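PDB 5CWW: nucleoporin NUP82 from Chaetomium thermophilum, which probably serves as a structural component of the nuclear pore complex and as a docking partner for transiently associated nuclear transport factors. Local coordinates for residues B[122-127]-B[178-183]; B[327-332]-B[361-366]; B[481-486]-B[506-511]; B[528-531]-B[536-539]. All blocks are in the same frame, centred on the assembly; numbering follows the deposited sequence.

Contact 1: residues B[122-127]-B[178-183]; sequences MSPNQD and AVWHPL
S123 CA sits over one face of the W180 indole in a CH-pi contact, 3.5 Å from the centroid of the five-membered ring and only 10° off its normal. S123 CB sits next to it above the same face and comes within 3.5 Å of W180 CE2, where the two rings join. P124 continues the cover toward the root of the tryptophan. Its ring crosses that side chain at about a right angle, placing P124 CD 3.6 Å from W180 CB. On the other side of S123, the carbonyl of M122 approaches obliquely, with M122 O 3.3 Å from W180 CD1.

W180 CB points to the loop, and with CG beside the backbone N (chi1 -61°) the indole lies against S123. Its N-H is satisfied just beyond the segment by the carbonyl of V121, which helps to fix the rotation of the ring. The serine is pinned in turn. A type I turn, closed by Q126 N to S123 O at 3.0 Å, carries it, and its hydroxyl is bonded to F128 O while accepting a weak bond from D127 N. F128, A130 and L190 also pack around the buried indole, and D127 OD2 bonds to H188 NE2.

These links join two neighbouring blades of a beta-propeller, the N-terminal domain of the protein. The first strand of one blade, 175-180, presents its terminal tryptophan to the hairpin turn between 119-122 and 128-132, the first two strands of the preceding blade.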
loop_
_atom_site.group_PDB
_atom_site.type_symbol
_atom_site.label_atom_id
_atom_site.label_comp_id
_atom_site.label_asym_id
_atom_site.label_seq_id
_atom_site.Cartn_x
_atom_site.Cartn_y
_atom_site.Cartn_z
ATOM N N MET B 122 -0.199 10.876 -11.189
ATOM C CA MET B 122 -1.260 11.636 -11.835
ATOM C C MET B 122 -2.602 11.329 -11.187
ATOM O O MET B 122 -2.882 10.182 -10.845
ATOM C CB MET B 122 -1.311 11.303 -13.330
ATOM C CG MET B 122 -2.232 12.197 -14.148
ATOM S SD MET B 122 -1.712 13.924 -14.193
ATOM C CE MET B 122 -0.134 13.793 -15.032
ATOM N N SER B 123 -3.438 12.352 -11.039
ATOM C CA SER B 123 -4.769 12.169 -10.471
ATOM C C SER B 123 -5.709 11.639 -11.551
ATOM O O SER B 123 -5.381 11.701 -12.734
ATOM C CB SER B 123 -5.288 13.483 -9.884
ATOM O OG SER B 123 -5.576 14.422 -10.902
ATOM N N PRO B 124 -6.880 11.114 -11.152
ATOM C CA PRO B 124 -7.818 10.500 -12.104
ATOM C C PRO B 124 -8.231 11.421 -13.252
ATOM O O PRO B 124 -8.202 10.998 -14.407
ATOM C CB PRO B 124 -9.027 10.155 -11.229
ATOM C CG PRO B 124 -8.461 9.978 -9.867
ATOM C CD PRO B 124 -7.351 10.981 -9.762
ATOM N N ASN B 125 -8.609 12.655 -12.938
ATOM C CA ASN B 125 -9.026 13.609 -13.960
ATOM C C ASN B 125 -7.848 14.408 -14.514
ATOM O O ASN B 125 -8.030 15.320 -15.321
ATOM C CB ASN B 125 -10.087 14.550 -13.392
ATOM C CG ASN B 125 -11.353 13.817 -12.993
ATOM O OD1 ASN B 125 -11.741 12.835 -13.628
ATOM N ND2 ASN B 125 -11.999 14.283 -11.931
ATOM N N GLN B 126 -6.645 14.060 -14.066
ATOM C CA GLN B 126 -5.407 14.567 -14.654
ATOM C C GLN B 126 -5.262 16.083 -14.521
ATOM O O GLN B 126 -4.696 16.736 -15.397
ATOM C CB GLN B 126 -5.332 14.164 -16.132
ATOM C CG GLN B 126 -5.459 12.664 -16.361
ATOM C CD GLN B 126 -5.413 12.283 -17.827
ATOM O OE1 GLN B 126 -5.888 13.021 -18.692
ATOM N NE2 GLN B 126 -4.840 11.120 -18.117
ATOM N N ASP B 127 -5.767 16.630 -13.419
ATOM C CA ASP B 127 -5.619 18.052 -13.125
ATOM C C ASP B 127 -4.651 18.281 -11.962
ATOM O O ASP B 127 -4.030 19.339 -11.869
ATOM C CB ASP B 127 -6.981 18.681 -12.814
ATOM C CG ASP B 127 -7.788 17.871 -11.816
ATOM O OD1 ASP B 127 -7.403 16.717 -11.523
ATOM O OD2 ASP B 127 -8.816 18.386 -11.331
ATOM N N ALA B 178 1.496 6.942 -2.699
ATOM C CA ALA B 178 0.454 7.941 -2.830
ATOM C C ALA B 178 -0.460 7.507 -3.959
ATOM O O ALA B 178 -0.029 7.416 -5.110
ATOM C CB ALA B 178 1.045 9.314 -3.107
ATOM N N VAL B 179 -1.713 7.218 -3.628
ATOM C CA VAL B 179 -2.676 6.747 -4.613
ATOM C C VAL B 179 -3.990 7.487 -4.450
ATOM O O VAL B 179 -4.474 7.683 -3.338
ATOM C CB VAL B 179 -2.916 5.224 -4.497
ATOM C CG1 VAL B 179 -1.669 4.459 -4.911
ATOM C CG2 VAL B 179 -3.332 4.842 -3.080
ATOM N N TRP B 180 -4.556 7.914 -5.572
ATOM C CA TRP B 180 -5.801 8.664 -5.560
ATOM C C TRP B 180 -6.960 7.694 -5.373
ATOM O O TRP B 180 -6.954 6.597 -5.930
ATOM C CB TRP B 180 -5.954 9.469 -6.853
ATOM C CG TRP B 180 -4.853 10.477 -7.040
ATOM C CD1 TRP B 180 -3.645 10.270 -7.647
ATOM C CD2 TRP B 180 -4.851 11.842 -6.600
ATOM N NE1 TRP B 180 -2.895 11.424 -7.617
ATOM C CE2 TRP B 180 -3.613 12.402 -6.981
ATOM C CE3 TRP B 180 -5.775 12.645 -5.927
ATOM C CZ2 TRP B 180 -3.280 13.729 -6.710
ATOM C CZ3 TRP B 180 -5.441 13.963 -5.656
ATOM C CH2 TRP B 180 -4.204 14.490 -6.048
ATOM N N HIS B 181 -7.950 8.089 -4.580
ATOM C CA HIS B 181 -9.072 7.201 -4.308
ATOM C C HIS B 181 -9.967 7.087 -5.545
ATOM O O HIS B 181 -10.377 8.104 -6.099
ATOM C CB HIS B 181 -9.887 7.693 -3.111
ATOM C CG HIS B 181 -10.723 6.624 -2.481
ATOM N ND1 HIS B 181 -11.778 6.024 -3.134
ATOM C CD2 HIS B 181 -10.646 6.030 -1.268
ATOM C CE1 HIS B 181 -12.322 5.115 -2.345
ATOM N NE2 HIS B 181 -11.655 5.100 -1.206
ATOM N N PRO B 182 -10.263 5.852 -5.991
ATOM C CA PRO B 182 -11.084 5.649 -7.193
ATOM C C PRO B 182 -12.453 6.325 -7.125
ATOM O O PRO B 182 -13.046 6.612 -8.165
ATOM C CB PRO B 182 -11.252 4.125 -7.252
ATOM C CG PRO B 182 -10.125 3.575 -6.480
ATOM C CD PRO B 182 -9.804 4.573 -5.418
ATOM N N LEU B 183 -12.946 6.562 -5.913
ATOM C CA LEU B 183 -14.294 7.085 -5.712
ATOM C C LEU B 183 -14.278 8.501 -5.141
ATOM O O LEU B 183 -15.315 9.024 -4.738
ATOM C CB LEU B 183 -15.079 6.162 -4.780
ATOM C CG LEU B 183 -15.133 4.689 -5.194
ATOM C CD1 LEU B 183 -15.919 3.882 -4.171
ATOM C CD2 LEU B 183 -15.729 4.526 -6.582
#

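Contact 2: residues B[327-332]-B[361-366]; sequences AQQQLE and SRPGLV
P363 rests against the side of helix 321-338, its CG 3.7 Å from Q329 CB and 3.4 Å from Q329 O. The peptide bond before P363 is cis; its CB is directed at the helix and its CG makes the closest approach. The glutamine side chain passes the proline obliquely. With CG beside the backbone N (chi1 -75°) and the chain extended beyond it, Q329 touches P363 through CB and CG of its side chain and sends its amide past the ring, where NE2 bonds to L451 O and OE1 accepts a weak bond from W450 N.

The helix and the loop 361-366 both belong to a long insertion between strands 281-284 and 369-370, the last two strands of one propeller blade. W450, from a loop of the next blade, also packs on P363, so the insertion meets that blade here.

Three residues on, roughly one helical turn, E332 approaches the loop with CG anti to its backbone N (chi1 -172°), and its straight side chain runs roughly perpendicular to that of R362. The carboxylate meets the aliphatic part of the arginine: E332 OE2 is 3.4 Å from R362 CB and 3.6 Å from R362 CD. R362 is extended and its guanidinium is carried off from E332, leaving its NE 4.8 Å from E332 OE2, with carboxylate and guanidinium planes 80° apart. Attraction between these opposite charges is therefore probably long-range, and R362 NE forms a long, weak ion pair with E336 OE2.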
loop_
_atom_site.group_PDB
_atom_site.type_symbol
_atom_site.label_atom_id
_atom_site.label_comp_id
_atom_site.label_asym_id
_atom_site.label_seq_id
_atom_site.Cartn_x
_atom_site.Cartn_y
_atom_site.Cartn_z
ATOM N N ALA B 327 -22.565 -9.924 8.165
ATOM C CA ALA B 327 -23.747 -9.597 7.378
ATOM C C ALA B 327 -24.486 -8.420 8.007
ATOM O O ALA B 327 -24.940 -7.515 7.308
ATOM C CB ALA B 327 -24.663 -10.806 7.263
ATOM N N GLN B 328 -24.598 -8.441 9.331
ATOM C CA GLN B 328 -25.228 -7.352 10.072
ATOM C C GLN B 328 -24.514 -6.017 9.863
ATOM O O GLN B 328 -25.152 -5.002 9.584
ATOM C CB GLN B 328 -25.269 -7.682 11.566
ATOM C CG GLN B 328 -26.535 -8.394 12.002
ATOM C CD GLN B 328 -27.761 -7.509 11.897
ATOM O OE1 GLN B 328 -27.652 -6.304 11.666
ATOM N NE2 GLN B 328 -28.936 -8.103 12.065
ATOM N N GLN B 329 -23.193 -6.025 10.003
ATOM C CA GLN B 329 -22.403 -4.809 9.875
ATOM C C GLN B 329 -22.525 -4.214 8.474
ATOM O O GLN B 329 -22.642 -2.999 8.317
ATOM C CB GLN B 329 -20.938 -5.088 10.210
ATOM C CG GLN B 329 -20.673 -5.256 11.700
ATOM C CD GLN B 329 -19.221 -5.567 12.009
ATOM O OE1 GLN B 329 -18.487 -6.076 11.160
ATOM N NE2 GLN B 329 -18.795 -5.251 13.224
ATOM N N GLN B 330 -22.505 -5.074 7.462
ATOM C CA GLN B 330 -22.639 -4.628 6.079
ATOM C C GLN B 330 -24.022 -4.044 5.816
ATOM O O GLN B 330 -24.163 -3.073 5.077
ATOM C CB GLN B 330 -22.379 -5.784 5.114
ATOM C CG GLN B 330 -20.919 -6.180 4.994
ATOM C CD GLN B 330 -20.685 -7.193 3.889
ATOM O OE1 GLN B 330 -21.616 -7.583 3.184
ATOM N NE2 GLN B 330 -19.440 -7.624 3.731
ATOM N N LEU B 331 -25.041 -4.647 6.418
ATOM C CA LEU B 331 -26.405 -4.159 6.269
ATOM C C LEU B 331 -26.568 -2.806 6.955
ATOM O O LEU B 331 -27.285 -1.931 6.468
ATOM C CB LEU B 331 -27.399 -5.170 6.841
ATOM C CG LEU B 331 -28.873 -4.759 6.816
ATOM C CD1 LEU B 331 -29.309 -4.381 5.409
ATOM C CD2 LEU B 331 -29.740 -5.883 7.361
ATOM N N GLU B 332 -25.893 -2.640 8.087
ATOM C CA GLU B 332 -25.919 -1.381 8.819
ATOM C C GLU B 332 -25.232 -0.285 8.007
ATOM O O GLU B 332 -25.724 0.840 7.912
ATOM C CB GLU B 332 -25.245 -1.550 10.180
ATOM C CG GLU B 332 -25.378 -0.350 11.098
ATOM C CD GLU B 332 -24.842 -0.624 12.491
ATOM O OE1 GLU B 332 -24.387 -1.761 12.742
ATOM O OE2 GLU B 332 -24.879 0.298 13.333
ATOM N N SER B 361 -21.398 6.410 8.879
ATOM C CA SER B 361 -20.727 6.542 10.165
ATOM C C SER B 361 -20.781 5.230 10.936
ATOM O O SER B 361 -19.931 4.969 11.786
ATOM C CB SER B 361 -21.358 7.664 10.990
ATOM O OG SER B 361 -21.095 8.927 10.402
ATOM N N ARG B 362 -21.786 4.413 10.637
ATOM C CA ARG B 362 -21.917 3.094 11.253
ATOM C C ARG B 362 -21.520 2.015 10.246
ATOM O O ARG B 362 -21.697 2.205 9.044
ATOM C CB ARG B 362 -23.348 2.863 11.735
ATOM C CG ARG B 362 -23.918 4.001 12.563
ATOM C CD ARG B 362 -25.391 3.783 12.857
ATOM N NE ARG B 362 -26.023 4.981 13.403
ATOM C CZ ARG B 362 -27.310 5.070 13.725
ATOM N NH1 ARG B 362 -28.115 4.029 13.557
ATOM N NH2 ARG B 362 -27.794 6.202 14.215
ATOM N N PRO B 363 -20.983 0.877 10.724
ATOM C CA PRO B 363 -20.696 0.546 12.126
ATOM C C PRO B 363 -19.537 1.361 12.691
ATOM O O PRO B 363 -19.441 1.530 13.907
ATOM C CB PRO B 363 -20.331 -0.946 12.074
ATOM C CG PRO B 363 -20.783 -1.431 10.739
ATOM C CD PRO B 363 -20.691 -0.256 9.830
ATOM N N GLY B 364 -18.673 1.859 11.810
ATOM C CA GLY B 364 -17.549 2.684 12.214
ATOM C C GLY B 364 -16.804 3.220 11.007
ATOM O O GLY B 364 -17.018 2.757 9.889
ATOM N N LEU B 365 -15.924 4.191 11.228
ATOM C CA LEU B 365 -15.193 4.819 10.130
ATOM C C LEU B 365 -14.017 3.964 9.674
ATOM O O LEU B 365 -13.655 3.966 8.497
ATOM C CB LEU B 365 -14.686 6.202 10.542
ATOM C CG LEU B 365 -15.722 7.217 11.029
ATOM C CD1 LEU B 365 -15.072 8.590 11.159
ATOM C CD2 LEU B 365 -16.934 7.281 10.113
ATOM N N VAL B 366 -13.426 3.234 10.614
ATOM C CA VAL B 366 -12.228 2.453 10.340
ATOM C C VAL B 366 -12.589 0.978 10.175
ATOM O O VAL B 366 -13.060 0.346 11.117
ATOM C CB VAL B 366 -11.189 2.614 11.465
ATOM C CG1 VAL B 366 -9.907 1.859 11.137
ATOM C CG2 VAL B 366 -10.894 4.092 11.695
#

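Contact 3: residues B[481-486]-B[506-511]; sequences PAEVTP and HPAGIT
E483 and A508 meet through their CB atoms, 3.8 Å apart, where the connector between two propeller blades runs over a beta hairpin of the second one. The hairpin joins strands 501-506 and 509-514 by a type I turn from H506 to G509, closed by G509 N to H506 O at 2.9 Å. Both CB atoms point across the contact, and the glutamate then extends past the alanine methyl, bringing E483 OE2 within 4.0 Å of A508 CB. The carboxylate continues to a salt bridge with R551 NH2, while its OE1 bonds to K480 N, so both oxygens are held.

The side chains of the other main pair, T485 and H506, run antiparallel alongside each other. With CG anti to the backbone N (chi1 -174°), the imidazole is carried out toward the connector. T485 OG1 lies 3.8 Å from H506 NE2, and E483 O lies 3.7 Å from H506 CE1; both approach the ring obliquely. The turn itself probably steadies the imidazole: P507 CD lies over one face, displaced toward the rim, and H506 ND1 accepts a bond from A508 N at 3.1 Å, a donor tilted 25° out of the ring plane.

The connector also faces a partner, as A482 N is bonded to an acidic side chain of another protein's chain. Between the two segments, a water molecule donates to T485 O at 2.7 Å and is hydrogen-bonded to H506 NE2 at 2.9 Å.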
loop_
_atom_site.group_PDB
_atom_site.type_symbol
_atom_site.label_atom_id
_atom_site.label_comp_id
_atom_site.label_asym_id
_atom_site.label_seq_id
_atom_site.Cartn_x
_atom_site.Cartn_y
_atom_site.Cartn_z
ATOM N N PRO B 481 19.371 -14.873 -11.972
ATOM C CA PRO B 481 20.079 -14.743 -10.691
ATOM C C PRO B 481 21.162 -13.665 -10.707
ATOM O O PRO B 481 21.349 -12.964 -9.713
ATOM C CB PRO B 481 20.696 -16.129 -10.495
ATOM C CG PRO B 481 19.787 -17.049 -11.227
ATOM C CD PRO B 481 19.296 -16.276 -12.417
ATOM N N ALA B 482 21.853 -13.533 -11.834
ATOM C CA ALA B 482 22.935 -12.563 -11.970
ATOM C C ALA B 482 22.413 -11.129 -12.031
ATOM O O ALA B 482 23.167 -10.179 -11.825
ATOM C CB ALA B 482 23.761 -12.873 -13.207
ATOM N N GLU B 483 21.121 -10.980 -12.314
ATOM C CA GLU B 483 20.512 -9.662 -12.462
ATOM C C GLU B 483 19.935 -9.142 -11.148
ATOM O O GLU B 483 19.637 -7.954 -11.020
ATOM C CB GLU B 483 19.414 -9.704 -13.526
ATOM C CG GLU B 483 19.926 -10.018 -14.920
ATOM C CD GLU B 483 18.816 -10.070 -15.946
ATOM O OE1 GLU B 483 17.849 -10.834 -15.744
ATOM O OE2 GLU B 483 18.904 -9.338 -16.955
ATOM N N VAL B 484 19.779 -10.035 -10.177
ATOM C CA VAL B 484 19.188 -9.676 -8.894
ATOM C C VAL B 484 20.141 -8.830 -8.058
ATOM O O VAL B 484 21.257 -9.253 -7.755
ATOM C CB VAL B 484 18.796 -10.930 -8.084
ATOM C CG1 VAL B 484 18.152 -10.540 -6.757
ATOM C CG2 VAL B 484 17.857 -11.813 -8.889
ATOM N N THR B 485 19.692 -7.632 -7.693
ATOM C CA THR B 485 20.432 -6.773 -6.774
ATOM C C THR B 485 19.827 -6.921 -5.378
ATOM O O THR B 485 18.609 -7.033 -5.243
ATOM C CB THR B 485 20.399 -5.294 -7.208
ATOM O OG1 THR B 485 19.046 -4.823 -7.222
ATOM C CG2 THR B 485 21.004 -5.128 -8.594
ATOM N N PRO B 486 20.674 -6.920 -4.334
ATOM C CA PRO B 486 20.201 -7.232 -2.979
ATOM C C PRO B 486 19.195 -6.220 -2.434
ATOM O O PRO B 486 18.348 -6.582 -1.616
ATOM C CB PRO B 486 21.489 -7.216 -2.148
ATOM C CG PRO B 486 22.408 -6.313 -2.892
ATOM C CD PRO B 486 22.090 -6.511 -4.345
ATOM N N HIS B 506 12.826 -2.681 -13.607
ATOM C CA HIS B 506 13.932 -2.972 -12.705
ATOM C C HIS B 506 15.197 -2.462 -13.389
ATOM O O HIS B 506 15.234 -2.387 -14.618
ATOM C CB HIS B 506 14.004 -4.477 -12.419
ATOM C CG HIS B 506 15.015 -4.859 -11.383
ATOM N ND1 HIS B 506 16.320 -5.172 -11.694
ATOM C CD2 HIS B 506 14.906 -4.995 -10.039
ATOM C CE1 HIS B 506 16.975 -5.474 -10.588
ATOM N NE2 HIS B 506 16.140 -5.375 -9.570
ATOM N N PRO B 507 16.231 -2.089 -12.614
ATOM C CA PRO B 507 17.460 -1.619 -13.268
ATOM C C PRO B 507 18.031 -2.606 -14.292
ATOM O O PRO B 507 18.758 -2.195 -15.195
ATOM C CB PRO B 507 18.422 -1.431 -12.095
ATOM C CG PRO B 507 17.533 -1.087 -10.947
ATOM C CD PRO B 507 16.276 -1.884 -11.154
ATOM N N ALA B 508 17.693 -3.883 -14.155
ATOM C CA ALA B 508 18.179 -4.906 -15.074
ATOM C C ALA B 508 17.431 -4.854 -16.403
ATOM O O ALA B 508 17.993 -5.176 -17.449
ATOM C CB ALA B 508 18.044 -6.284 -14.447
ATOM N N GLY B 509 16.165 -4.451 -16.359
ATOM C CA GLY B 509 15.364 -4.345 -17.567
ATOM C C GLY B 509 13.871 -4.242 -17.309
ATOM O O GLY B 509 13.433 -4.149 -16.161
ATOM N N ILE B 510 13.096 -4.257 -18.391
ATOM C CA ILE B 510 11.642 -4.141 -18.322
ATOM C C ILE B 510 10.985 -5.397 -18.889
ATOM O O ILE B 510 11.453 -5.955 -19.883
ATOM C CB ILE B 510 11.134 -2.903 -19.094
ATOM C CG1 ILE B 510 11.843 -1.640 -18.592
ATOM C CG2 ILE B 510 9.620 -2.763 -18.944
ATOM C CD1 ILE B 510 11.541 -0.391 -19.398
ATOM N N THR B 511 9.894 -5.826 -18.258
ATOM C CA THR B 511 9.171 -7.026 -18.669
ATOM C C THR B 511 7.679 -6.768 -18.846
ATOM O O THR B 511 7.043 -6.149 -17.996
ATOM C CB THR B 511 9.355 -8.167 -17.646
ATOM O OG1 THR B 511 10.748 -8.472 -17.515
ATOM C CG2 THR B 511 8.608 -9.426 -18.084
HETATM O O HOH W 1 16.700 -6.907 -7.176
#

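Contact 4: residues B[528-531]-B[536-539]; sequences SDSE and FRID
S528 and S530 face the guanidinium of R537 in near approaches that are not counted as hydrogen bonds. S528 OG lies 3.5 Å from R537 NH2, and S530 OG lies 3.7 Å from R537 NH1; both hydroxyls come in obliquely. S530 CB adds a contact of 3.7 Å to R537 NH2. The arginine chain runs out from the helix to the loop, and a bend at chi3 (-61°) sets the final direction of the guanidinium.

Hydrogen bonds shape the loop. S528 OG accepts from S530 N at 3.2 Å with a nearly straight angle of 162°, an ST turn, with both serine CB atoms directed at the helix. This loop links helices 518-526 and 534-543, a helical insertion between strands 509-514 and 548-554 of a propeller blade. A532 O, within the same linker, receives bonds from both R537 NH1 and S530 OG and so ties the arginine to the poorly ordered serine. S528 O and S530 O accept from basic side-chain donors in the chain of another protein.

Two charge pairs lead outward from the helix. R537 NE forms a salt bridge with E525 OE1 of the preceding helix, and D539 OD1 forms one with a basic side chain of the other protein.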
loop_
_atom_site.group_PDB
_atom_site.type_symbol
_atom_site.label_atom_id
_atom_site.label_comp_id
_atom_site.label_asym_id
_atom_site.label_seq_id
_atom_site.Cartn_x
_atom_site.Cartn_y
_atom_site.Cartn_z
ATOM N N SER B 528 -20.255 -20.827 -17.014
ATOM C CA SER B 528 -20.612 -21.971 -17.854
ATOM C C SER B 528 -22.076 -22.368 -17.716
ATOM O O SER B 528 -22.618 -22.431 -16.614
ATOM C CB SER B 528 -19.731 -23.175 -17.524
ATOM O OG SER B 528 -20.045 -24.275 -18.366
ATOM N N ASP B 529 -22.702 -22.628 -18.859
ATOM C CA ASP B 529 -24.093 -23.054 -18.926
ATOM C C ASP B 529 -24.200 -24.589 -18.930
ATOM O O ASP B 529 -25.297 -25.148 -18.972
ATOM C CB ASP B 529 -24.744 -22.459 -20.180
ATOM C CG ASP B 529 -26.247 -22.646 -20.213
ATOM O OD1 ASP B 529 -26.875 -22.668 -19.134
ATOM O OD2 ASP B 529 -26.802 -22.762 -21.325
ATOM N N SER B 530 -23.053 -25.263 -18.877
ATOM C CA SER B 530 -22.996 -26.717 -19.037
ATOM C C SER B 530 -23.301 -27.456 -17.736
ATOM O O SER B 530 -22.786 -27.102 -16.677
ATOM C CB SER B 530 -21.619 -27.135 -19.558
ATOM O OG SER B 530 -21.465 -28.544 -19.538
ATOM N N GLU B 531 -24.134 -28.489 -17.825
ATOM C CA GLU B 531 -24.489 -29.296 -16.660
ATOM C C GLU B 531 -23.279 -29.984 -16.035
ATOM O O GLU B 531 -23.173 -30.067 -14.813
ATOM C CB GLU B 531 -25.524 -30.357 -17.033
ATOM C CG GLU B 531 -26.968 -29.883 -16.975
ATOM C CD GLU B 531 -27.959 -31.032 -17.070
ATOM O OE1 GLU B 531 -27.598 -32.157 -16.680
ATOM O OE2 GLU B 531 -29.097 -30.812 -17.532
ATOM N N PHE B 536 -13.294 -31.556 -15.367
ATOM C CA PHE B 536 -12.509 -31.891 -16.546
ATOM C C PHE B 536 -11.940 -30.632 -17.192
ATOM O O PHE B 536 -10.747 -30.558 -17.477
ATOM C CB PHE B 536 -13.363 -32.662 -17.556
ATOM C CG PHE B 536 -12.668 -32.923 -18.859
ATOM C CD1 PHE B 536 -11.799 -33.994 -18.994
ATOM C CD2 PHE B 536 -12.880 -32.095 -19.949
ATOM C CE1 PHE B 536 -11.156 -34.236 -20.193
ATOM C CE2 PHE B 536 -12.239 -32.332 -21.152
ATOM C CZ PHE B 536 -11.376 -33.405 -21.274
ATOM N N ARG B 537 -12.799 -29.644 -17.421
ATOM C CA ARG B 537 -12.388 -28.412 -18.091
ATOM C C ARG B 537 -11.466 -27.556 -17.221
ATOM O O ARG B 537 -10.570 -26.889 -17.737
ATOM C CB ARG B 537 -13.620 -27.604 -18.513
ATOM C CG ARG B 537 -14.424 -28.272 -19.628
ATOM C CD ARG B 537 -15.531 -27.370 -20.155
ATOM N NE ARG B 537 -16.495 -27.022 -19.115
ATOM C CZ ARG B 537 -17.557 -27.756 -18.794
ATOM N NH1 ARG B 537 -17.807 -28.895 -19.428
ATOM N NH2 ARG B 537 -18.371 -27.351 -17.829
ATOM N N ILE B 538 -11.680 -27.569 -15.908
ATOM C CA ILE B 538 -10.815 -26.822 -14.995
ATOM C C ILE B 538 -9.409 -27.414 -14.983
ATOM O O ILE B 538 -8.422 -26.688 -14.862
ATOM C CB ILE B 538 -11.382 -26.801 -13.554
ATOM C CG1 ILE B 538 -12.637 -25.923 -13.482
ATOM C CG2 ILE B 538 -10.346 -26.280 -12.555
ATOM C CD1 ILE B 538 -12.393 -24.433 -13.719
ATOM N N ASP B 539 -9.321 -28.734 -15.103
ATOM C CA ASP B 539 -8.034 -29.413 -15.070
ATOM C C ASP B 539 -7.167 -28.972 -16.245
ATOM O O ASP B 539 -5.958 -28.798 -16.101
ATOM C CB ASP B 539 -8.223 -30.928 -15.091
ATOM C CG ASP B 539 -6.910 -31.675 -15.149
ATOM O OD1 ASP B 539 -6.281 -31.852 -14.083
ATOM O OD2 ASP B 539 -6.506 -32.087 -16.258
#

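The four contacts follow one another along the chain of the propeller domain and do not touch one another. Contact 1 is the most central, about 10 Å from the centre of the chain, and joins successive blades there. Contact 2 is its nearest neighbour, with about 10 Å between nearest atoms and 26 Å between centres, but lies in the insertion of a later blade. Contacts 2 and 3 are on opposite sides of the chain's centre, their centres 45 Å apart. Contacts 3 and 4 involve the same blade, yet their centres are 40 Å apart because contact 4 lies in its helical insertion. Both of these touch another protein's chain; contacts 1 and 2 do not.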